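PDB 6F74: alcohol oxidase from Myceliophthora thermophila, which is a VAO-type flavoprotein that binds FAD and probably oxidises a substrate, perhaps an alcohol, with molecular oxygen as electron acceptor. Local coordinates for residues L316-R321 and L403-T408; G353-S358 and S466-L471. All blocks are in the same frame, centred on the assembly; numbering follows the deposited sequence.

Interaction 1 (L316-R321 and L403-T408)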
ATOM      1  N   LEU A 316     -11.627  -0.731 -21.481  1.00 21.22           N
ATOM      2  CA  LEU A 316     -12.218   0.490 -22.041  1.00 21.30           C
ATOM      3  C   LEU A 316     -11.126   1.503 -22.257  1.00 21.18           C
ATOM      4  O   LEU A 316     -10.292   1.663 -21.401  1.00 20.91           O
ATOM      5  CB  LEU A 316     -13.261   1.101 -21.088  1.00 21.21           C
ATOM      6  CG  LEU A 316     -13.941   2.430 -21.518  1.00 21.35           C
ATOM      7  CD1 LEU A 316     -14.886   2.218 -22.696  1.00 21.72           C
ATOM      8  CD2 LEU A 316     -14.702   3.027 -20.350  1.00 21.26           C
ATOM      9  N   ALA A 317     -11.166   2.213 -23.369  1.00 21.43           N
ATOM     10  CA  ALA A 317     -10.231   3.281 -23.624  1.00 21.43           C
ATOM     11  C   ALA A 317     -10.937   4.431 -24.317  1.00 21.69           C
ATOM     12  O   ALA A 317     -11.755   4.222 -25.219  1.00 21.98           O
ATOM     13  CB  ALA A 317      -9.067   2.789 -24.464  1.00 21.60           C
ATOM     14  N   ILE A 318     -10.606   5.630 -23.876  1.00 21.64           N
ATOM     15  CA  ILE A 318     -11.264   6.860 -24.304  1.00 21.92           C
ATOM     16  C   ILE A 318     -10.178   7.875 -24.613  1.00 22.08           C
ATOM     17  O   ILE A 318      -9.328   8.131 -23.759  1.00 21.85           O
ATOM     18  CB  ILE A 318     -12.139   7.477 -23.182  1.00 21.79           C
ATOM     19  CG1 ILE A 318     -13.089   6.443 -22.586  1.00 21.63           C
ATOM     20  CG2 ILE A 318     -12.865   8.701 -23.703  1.00 22.17           C
ATOM     21  CD1 ILE A 318     -13.855   6.901 -21.378  1.00 21.54           C
ATOM     22  N   ALA A 319     -10.250   8.478 -25.789  1.00 22.51           N
ATOM     23  CA  ALA A 319      -9.329   9.527 -26.164  1.00 22.80           C
ATOM     24  C   ALA A 319     -10.044  10.637 -26.896  1.00 23.27           C
ATOM     25  O   ALA A 319     -11.044  10.360 -27.561  1.00 23.44           O
ATOM     26  CB  ALA A 319      -8.252   8.968 -27.086  1.00 22.99           C
ATOM     27  N   PRO A 320      -9.509  11.880 -26.820  1.00 23.56           N
ATOM     28  CA  PRO A 320     -10.045  12.995 -27.569  1.00 24.11           C
ATOM     29  C   PRO A 320      -9.913  12.806 -29.050  1.00 24.55           C
ATOM     30  O   PRO A 320      -8.909  12.291 -29.503  1.00 24.59           O
ATOM     31  CB  PRO A 320      -9.173  14.189 -27.145  1.00 24.36           C
ATOM     32  CG  PRO A 320      -7.976  13.645 -26.528  1.00 24.00           C
ATOM     33  CD  PRO A 320      -8.393  12.300 -25.960  1.00 23.41           C
ATOM     34  N   ARG A 321     -10.937  13.178 -29.793  1.00 24.91           N
ATOM     35  CA  ARG A 321     -10.776  13.386 -31.228  1.00 25.50           C
ATOM     36  C   ARG A 321      -9.981  14.637 -31.450  1.00 26.02           C
ATOM     37  O   ARG A 321      -9.250  14.722 -32.404  1.00 26.46           O
ATOM     38  CB  ARG A 321     -12.128  13.519 -31.944  1.00 25.79           C
ATOM     39  CG  ARG A 321     -12.916  12.233 -31.946  1.00 25.42           C
ATOM     40  CD  ARG A 321     -14.034  12.273 -32.975  1.00 25.83           C
ATOM     41  NE  ARG A 321     -14.880  11.114 -32.710  1.00 25.47           N
ATOM     42  CZ  ARG A 321     -14.747   9.900 -33.249  1.00 25.39           C
ATOM     43  NH1 ARG A 321     -13.799   9.639 -34.160  1.00 25.66           N
ATOM     44  NH2 ARG A 321     -15.586   8.929 -32.891  1.00 25.12           N
ATOM     45  N   LEU A 403     -15.299  11.929 -28.862  1.00 24.45           N
ATOM     46  CA  LEU A 403     -14.203  11.085 -28.396  1.00 24.01           C
ATOM     47  C   LEU A 403     -14.126   9.777 -29.166  1.00 23.95           C
ATOM     48  O   LEU A 403     -15.135   9.288 -29.667  1.00 24.09           O
ATOM     49  CB  LEU A 403     -14.384  10.775 -26.918  1.00 23.54           C
ATOM     50  CG  LEU A 403     -14.614  11.961 -25.978  1.00 23.61           C
ATOM     51  CD1 LEU A 403     -14.969  11.551 -24.591  1.00 23.21           C
ATOM     52  CD2 LEU A 403     -13.370  12.842 -25.894  1.00 23.72           C
ATOM     53  N   VAL A 404     -12.916   9.228 -29.279  1.00 23.82           N
ATOM     54  CA  VAL A 404     -12.710   7.867 -29.776  1.00 23.74           C
ATOM     55  C   VAL A 404     -12.767   6.899 -28.594  1.00 23.24           C
ATOM     56  O   VAL A 404     -11.984   7.015 -27.649  1.00 22.92           O
ATOM     57  CB  VAL A 404     -11.353   7.725 -30.478  1.00 23.94           C
ATOM     58  CG1 VAL A 404     -11.172   6.304 -31.024  1.00 23.96           C
ATOM     59  CG2 VAL A 404     -11.202   8.782 -31.591  1.00 24.51           C
ATOM     60  N   ILE A 405     -13.685   5.949 -28.638  1.00 23.21           N
ATOM     61  CA  ILE A 405     -13.968   5.050 -27.521  1.00 22.83           C
ATOM     62  C   ILE A 405     -13.902   3.601 -27.996  1.00 22.91           C
ATOM     63  O   ILE A 405     -14.546   3.255 -28.962  1.00 23.24           O
ATOM     64  CB  ILE A 405     -15.367   5.316 -26.930  1.00 22.83           C
ATOM     65  CG1 ILE A 405     -15.396   6.682 -26.255  1.00 22.78           C
ATOM     66  CG2 ILE A 405     -15.754   4.251 -25.896  1.00 22.57           C
ATOM     67  CD1 ILE A 405     -16.785   7.201 -25.956  1.00 22.96           C
ATOM     68  N   THR A 406     -13.148   2.773 -27.290  1.00 22.63           N
ATOM     69  CA  THR A 406     -13.001   1.377 -27.629  1.00 22.75           C
ATOM     70  C   THR A 406     -13.330   0.567 -26.407  1.00 22.48           C
ATOM     71  O   THR A 406     -13.052   0.972 -25.274  1.00 22.13           O
ATOM     72  CB  THR A 406     -11.584   1.008 -28.112  1.00 22.84           C
ATOM     73  OG1 THR A 406     -10.616   1.477 -27.183  1.00 22.49           O
ATOM     74  CG2 THR A 406     -11.311   1.620 -29.459  1.00 23.25           C
ATOM     75  N   SER A 407     -13.907  -0.596 -26.651  1.00 22.70           N
ATOM     76  CA  SER A 407     -14.524  -1.372 -25.600  1.00 22.59           C
ATOM     77  C   SER A 407     -14.447  -2.811 -25.996  1.00 22.89           C
ATOM     78  O   SER A 407     -15.028  -3.179 -27.007  1.00 23.29           O
ATOM     79  CB  SER A 407     -15.998  -0.948 -25.458  1.00 22.70           C
ATOM     80  OG  SER A 407     -16.611  -1.660 -24.427  1.00 22.67           O
ATOM     81  N   THR A 408     -13.735  -3.627 -25.231  1.00 22.76           N
ATOM     82  CA  THR A 408     -13.637  -5.050 -25.522  1.00 23.12           C
ATOM     83  C   THR A 408     -13.786  -5.882 -24.268  1.00 23.03           C
ATOM     84  O   THR A 408     -13.571  -5.399 -23.160  1.00 22.63           O
ATOM     85  CB  THR A 408     -12.298  -5.382 -26.194  1.00 23.25           C
ATOM     86  OG1 THR A 408     -11.212  -5.105 -25.289  1.00 22.84           O
ATOM     87  CG2 THR A 408     -12.122  -4.580 -27.463  1.00 23.42           C
TER

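Interaction 2 (G353-S358 and S466-L471)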
ATOM      1  N   GLY A 353      -9.001   1.948 -13.060  1.00 19.42           N
ATOM      2  CA  GLY A 353      -9.004   2.902 -14.169  1.00 19.53           C
ATOM      3  C   GLY A 353      -7.949   3.962 -13.972  1.00 19.41           C
ATOM      4  O   GLY A 353      -7.620   4.313 -12.830  1.00 19.26           O
ATOM      5  N   PHE A 354      -7.435   4.464 -15.098  1.00 19.54           N
ATOM      6  CA  PHE A 354      -6.257   5.317 -15.141  1.00 19.51           C
ATOM      7  C   PHE A 354      -6.514   6.404 -16.159  1.00 19.80           C
ATOM      8  O   PHE A 354      -7.001   6.103 -17.229  1.00 19.99           O
ATOM      9  CB  PHE A 354      -5.026   4.512 -15.613  1.00 19.46           C
ATOM     10  CG  PHE A 354      -4.652   3.381 -14.705  1.00 19.24           C
ATOM     11  CD1 PHE A 354      -5.290   2.140 -14.814  1.00 19.27           C
ATOM     12  CD2 PHE A 354      -3.677   3.540 -13.733  1.00 19.04           C
ATOM     13  CE1 PHE A 354      -4.952   1.079 -13.965  1.00 19.14           C
ATOM     14  CE2 PHE A 354      -3.336   2.475 -12.891  1.00 18.87           C
ATOM     15  CZ  PHE A 354      -3.975   1.241 -13.008  1.00 18.93           C
ATOM     16  N   TRP A 355      -6.149   7.640 -15.863  1.00 19.90           N
ATOM     17  CA  TRP A 355      -6.395   8.708 -16.811  1.00 20.26           C
ATOM     18  C   TRP A 355      -5.468   9.894 -16.611  1.00 20.42           C
ATOM     19  O   TRP A 355      -4.910  10.098 -15.515  1.00 20.25           O
ATOM     20  CB  TRP A 355      -7.875   9.146 -16.790  1.00 20.43           C
ATOM     21  CG  TRP A 355      -8.393   9.796 -15.496  1.00 20.40           C
ATOM     22  CD1 TRP A 355      -8.966   9.170 -14.453  1.00 20.20           C
ATOM     23  CD2 TRP A 355      -8.426  11.203 -15.184  1.00 20.69           C
ATOM     24  NE1 TRP A 355      -9.327  10.078 -13.473  1.00 20.33           N
ATOM     25  CE2 TRP A 355      -9.018  11.337 -13.910  1.00 20.63           C
ATOM     26  CE3 TRP A 355      -8.002  12.355 -15.856  1.00 21.06           C
ATOM     27  CZ2 TRP A 355      -9.173  12.573 -13.283  1.00 20.93           C
ATOM     28  CZ3 TRP A 355      -8.163  13.591 -15.230  1.00 21.36           C
ATOM     29  CH2 TRP A 355      -8.744  13.690 -13.962  1.00 21.29           C
ATOM     30  N   PHE A 356      -5.347  10.666 -17.679  1.00 20.81           N
ATOM     31  CA  PHE A 356      -4.404  11.768 -17.770  1.00 21.11           C
ATOM     32  C   PHE A 356      -5.046  12.853 -18.590  1.00 21.60           C
ATOM     33  O   PHE A 356      -5.537  12.590 -19.700  1.00 21.78           O
ATOM     34  CB  PHE A 356      -3.095  11.351 -18.483  1.00 21.18           C
ATOM     35  CG  PHE A 356      -2.228  10.460 -17.670  1.00 20.79           C
ATOM     36  CD1 PHE A 356      -1.315  11.000 -16.778  1.00 20.75           C
ATOM     37  CD2 PHE A 356      -2.336   9.067 -17.787  1.00 20.51           C
ATOM     38  CE1 PHE A 356      -0.530  10.163 -15.988  1.00 20.40           C
ATOM     39  CE2 PHE A 356      -1.548   8.248 -16.998  1.00 20.19           C
ATOM     40  CZ  PHE A 356      -0.641   8.788 -16.107  1.00 20.13           C
ATOM     41  N   ARG A 357      -5.020  14.061 -18.072  1.00 21.88           N
ATOM     42  CA  ARG A 357      -5.358  15.244 -18.873  1.00 22.48           C
ATOM     43  C   ARG A 357      -4.321  15.507 -19.942  1.00 22.86           C
ATOM     44  O   ARG A 357      -4.631  15.906 -21.044  1.00 23.29           O
ATOM     45  CB  ARG A 357      -5.447  16.484 -18.003  1.00 22.78           C
ATOM     46  CG  ARG A 357      -6.220  17.570 -18.753  1.00 23.42           C
ATOM     47  CD  ARG A 357      -5.653  18.975 -18.657  1.00 24.04           C
ATOM     48  NE  ARG A 357      -6.075  19.621 -17.436  1.00 24.11           N
ATOM     49  CZ  ARG A 357      -7.141  20.403 -17.299  1.00 24.52           C
ATOM     50  NH1 ARG A 357      -7.937  20.721 -18.309  1.00 24.91           N
ATOM     51  NH2 ARG A 357      -7.375  20.885 -16.067  1.00 24.58           N
ATOM     52  N   SER A 358      -3.072  15.289 -19.583  1.00 22.73           N
ATOM     53  CA  SER A 358      -1.960  15.382 -20.539  1.00 23.10           C
ATOM     54  C   SER A 358      -0.905  14.406 -20.087  1.00 22.69           C
ATOM     55  O   SER A 358      -0.728  14.206 -18.880  1.00 22.30           O
ATOM     56  CB  SER A 358      -1.376  16.801 -20.513  1.00 23.71           C
ATOM     57  OG  SER A 358      -0.713  16.990 -19.277  1.00 23.50           O
ATOM     58  N   SER A 466      -0.069  14.665 -13.887  1.00 21.33           N
ATOM     59  CA  SER A 466      -0.815  14.270 -12.731  1.00 20.95           C
ATOM     60  C   SER A 466      -1.343  12.855 -13.014  1.00 20.52           C
ATOM     61  O   SER A 466      -2.054  12.616 -14.010  1.00 20.61           O
ATOM     62  CB  SER A 466      -1.937  15.275 -12.450  1.00 21.27           C
ATOM     63  OG  SER A 466      -1.402  16.529 -12.024  1.00 21.71           O
ATOM     64  N   SER A 467      -0.990  11.922 -12.138  1.00 20.10           N
ATOM     65  CA  SER A 467      -1.580  10.593 -12.182  1.00 19.75           C
ATOM     66  C   SER A 467      -2.930  10.639 -11.457  1.00 19.68           C
ATOM     67  O   SER A 467      -3.014  11.127 -10.307  1.00 19.67           O
ATOM     68  CB  SER A 467      -0.700   9.618 -11.447  1.00 19.41           C
ATOM     69  OG  SER A 467      -0.643  10.048 -10.079  1.00 19.31           O
ATOM     70  N   ASN A 468      -3.964  10.170 -12.139  1.00 19.71           N
ATOM     71  CA  ASN A 468      -5.256   9.972 -11.514  1.00 19.67           C
ATOM     72  C   ASN A 468      -5.660   8.509 -11.690  1.00 19.42           C
ATOM     73  O   ASN A 468      -5.484   7.931 -12.773  1.00 19.44           O
ATOM     74  CB  ASN A 468      -6.257  10.923 -12.119  1.00 20.04           C
ATOM     75  CG  ASN A 468      -6.064  12.330 -11.600  1.00 20.35           C
ATOM     76  OD1 ASN A 468      -6.397  12.598 -10.433  1.00 20.36           O
ATOM     77  ND2 ASN A 468      -5.503  13.230 -12.442  1.00 20.67           N
ATOM     78  N   VAL A 469      -6.144   7.906 -10.615  1.00 19.26           N
ATOM     79  CA  VAL A 469      -6.436   6.484 -10.608  1.00 19.09           C
ATOM     80  C   VAL A 469      -7.755   6.279  -9.882  1.00 19.19           C
ATOM     81  O   VAL A 469      -8.008   6.898  -8.804  1.00 19.25           O
ATOM     82  CB  VAL A 469      -5.334   5.666  -9.902  1.00 18.83           C
ATOM     83  CG1 VAL A 469      -5.625   4.153  -9.950  1.00 18.75           C
ATOM     84  CG2 VAL A 469      -3.957   5.971 -10.497  1.00 18.80           C
ATOM     85  N   VAL A 470      -8.585   5.416 -10.479  1.00 19.26           N
ATOM     86  CA  VAL A 470      -9.827   4.937  -9.887  1.00 19.41           C
ATOM     87  C   VAL A 470      -9.654   3.498  -9.384  1.00 19.29           C
ATOM     88  O   VAL A 470      -9.284   2.641 -10.165  1.00 19.24           O
ATOM     89  CB  VAL A 470     -10.963   4.953 -10.915  1.00 19.67           C
ATOM     90  CG1 VAL A 470     -12.217   4.332 -10.339  1.00 19.87           C
ATOM     91  CG2 VAL A 470     -11.294   6.385 -11.271  1.00 19.88           C
ATOM     92  N   LEU A 471      -9.932   3.256  -8.094  1.00 19.31           N
ATOM     93  CA  LEU A 471      -9.842   1.914  -7.496  1.00 19.29           C
ATOM     94  C   LEU A 471     -11.249   1.420  -7.224  1.00 19.62           C
ATOM     95  O   LEU A 471     -11.841   1.710  -6.181  1.00 19.79           O
ATOM     96  CB  LEU A 471      -9.040   1.963  -6.199  1.00 19.12           C
ATOM     97  CG  LEU A 471      -7.608   2.496  -6.261  1.00 18.84           C
ATOM     98  CD1 LEU A 471      -7.628   3.988  -6.451  1.00 18.88           C
ATOM     99  CD2 LEU A 471      -6.905   2.139  -4.959  1.00 18.71           C
TER
HETATM  100  O   HOH W   1      -3.199   8.321 -14.408  1.00 19.72           O
HETATM  101  O   HOH W   2      -4.140  14.810 -15.758  1.00 17.02           O
HETATM  102  O   HOH W   3      -1.372  15.280 -16.468  1.00 15.14           O

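Interaction 1 (L316-R321 and L403-T408)
Ala317 and Ala319 pair with Thr406 and Val404 as the two hydrogen-bonded pairs of an antiparallel strand pairing, in which the short segment axes come within 4.6 Å at 167°. Each pair is closed by two backbone bonds, such as Thr406 N to Ala317 O at 2.9 Å. Leu316 with Ser407 and Ile318 with Ile405 are non-hydrogen-bonded pairs, where Leu316 CA, Ile318 CA and Ile405 CA make CA-H...O contacts with carbonyls of the opposite strand.

The side chains of Leu316, Ile318, Ile405 and Ser407 lie on one face. Leu316 and Ile405 run side by side, with Leu316 CD1 3.9 Å from Ile405 CG2. The same CD1 reaches the backbone, 3.4 Å from Thr406 O. With Ile318 CG1 beside the backbone N (chi1 -51°), the CG2 branch stands anti to that N and meets Leu403 CD1 at 3.7 Å as the two side chains pass at a slant. The other Leu403 methyl, CD2, packs against Pro320 CA at 3.7 Å.

Ala317, Ala319, Val404 and Thr406 occupy the other face. The small CB of Ala317 lies 3.4 Å from Thr406 OG1. Past the strand end, Arg321 runs extended from CG to NE and crosses Val404 at about a right angle. Val404 CG2 sits over one face of the guanidinium, toward its rim and 3.8 Å from Arg321 NH1. Arg321 NH2 donates a hydrogen bond to the carbonyl O of Glu400, and Ser407 OG bonds His314.

Strand 403-412 is one of the two outermost strands of the seven-stranded antiparallel sheet, and strand 311-320 separates it from strand 370-378. Helix 328-346 covers Leu316, Ile318 and Leu403, while helix 382-396 packs on Leu316 and Ser407. On the alanine face, Val364 touches Ala317 and Ala319.

Interaction 2 (G353-S358 and S466-L471)
Trp355 and Asn468 stack across an antiparallel strand pair inside the seven-stranded sheet, which is consistent with the cap (substrate) domain of VAO-type flavoproteins. Trp355 CG sits between its own backbone N and carbonyl carbon (chi1 65°), which lays the indole over Asn468. The ring and amide planes are only 11° apart. Asn468 CB makes a CH-pi contact, 3.6 Å from the centroid of the five-membered ring. Asn468 CG and ND2 extend over the six-membered ring, with ND2 3.6 Å from Trp355 CH2. The amide is held flat there by bonds from OD1 to Ser502 and from ND2 to the Val458 carbonyl. Replacing Trp355 by an alanine is likely to open a gap beside Asn468 and leave its CB and amide without their flat partner.

On the other face, Phe354 and Val469 point the same way, with Phe354 CD2 4.1 Å from Val469 CG2. Gly353 and Val470 form a hydrogen-bonded pair; Gly353 N meets a lone pair of Val470 O at 3.0 Å. Trp355 N bonds Asn468 O at 3.2 Å, tilted 27° from the carbonyl plane.

Beyond this the strands spread. Phe356 CD1 lies 3.3 Å from Ser466 O. Water 1 spans the widening, donating to Trp355 O at 2.7 Å and to Asn468 O at 2.8 Å.

How the interactions relate
Both interactions belong to the same antiparallel sheet. Interaction 1 joins its edge strand 403-412 to strand 311-320, and interaction 2 lies further in, across strands 349-356 and 467-472. Strand 370-378 runs between them, bonding 311-320 on one side and 349-356 on the other. The centres are 15 Å apart and the nearest atoms about 7 Å apart, without touching. Helix 328-346 packs on both: Leu330 meets Ile318, and Leu331 meets Trp355. Interaction 2 is nearer the cofactor. The Phe354 side chain is about 9 Å from FAD, and that of Val469 about 7 Å from the FAD-binding His246. Interaction 1 lies farther out, away from the FAD site.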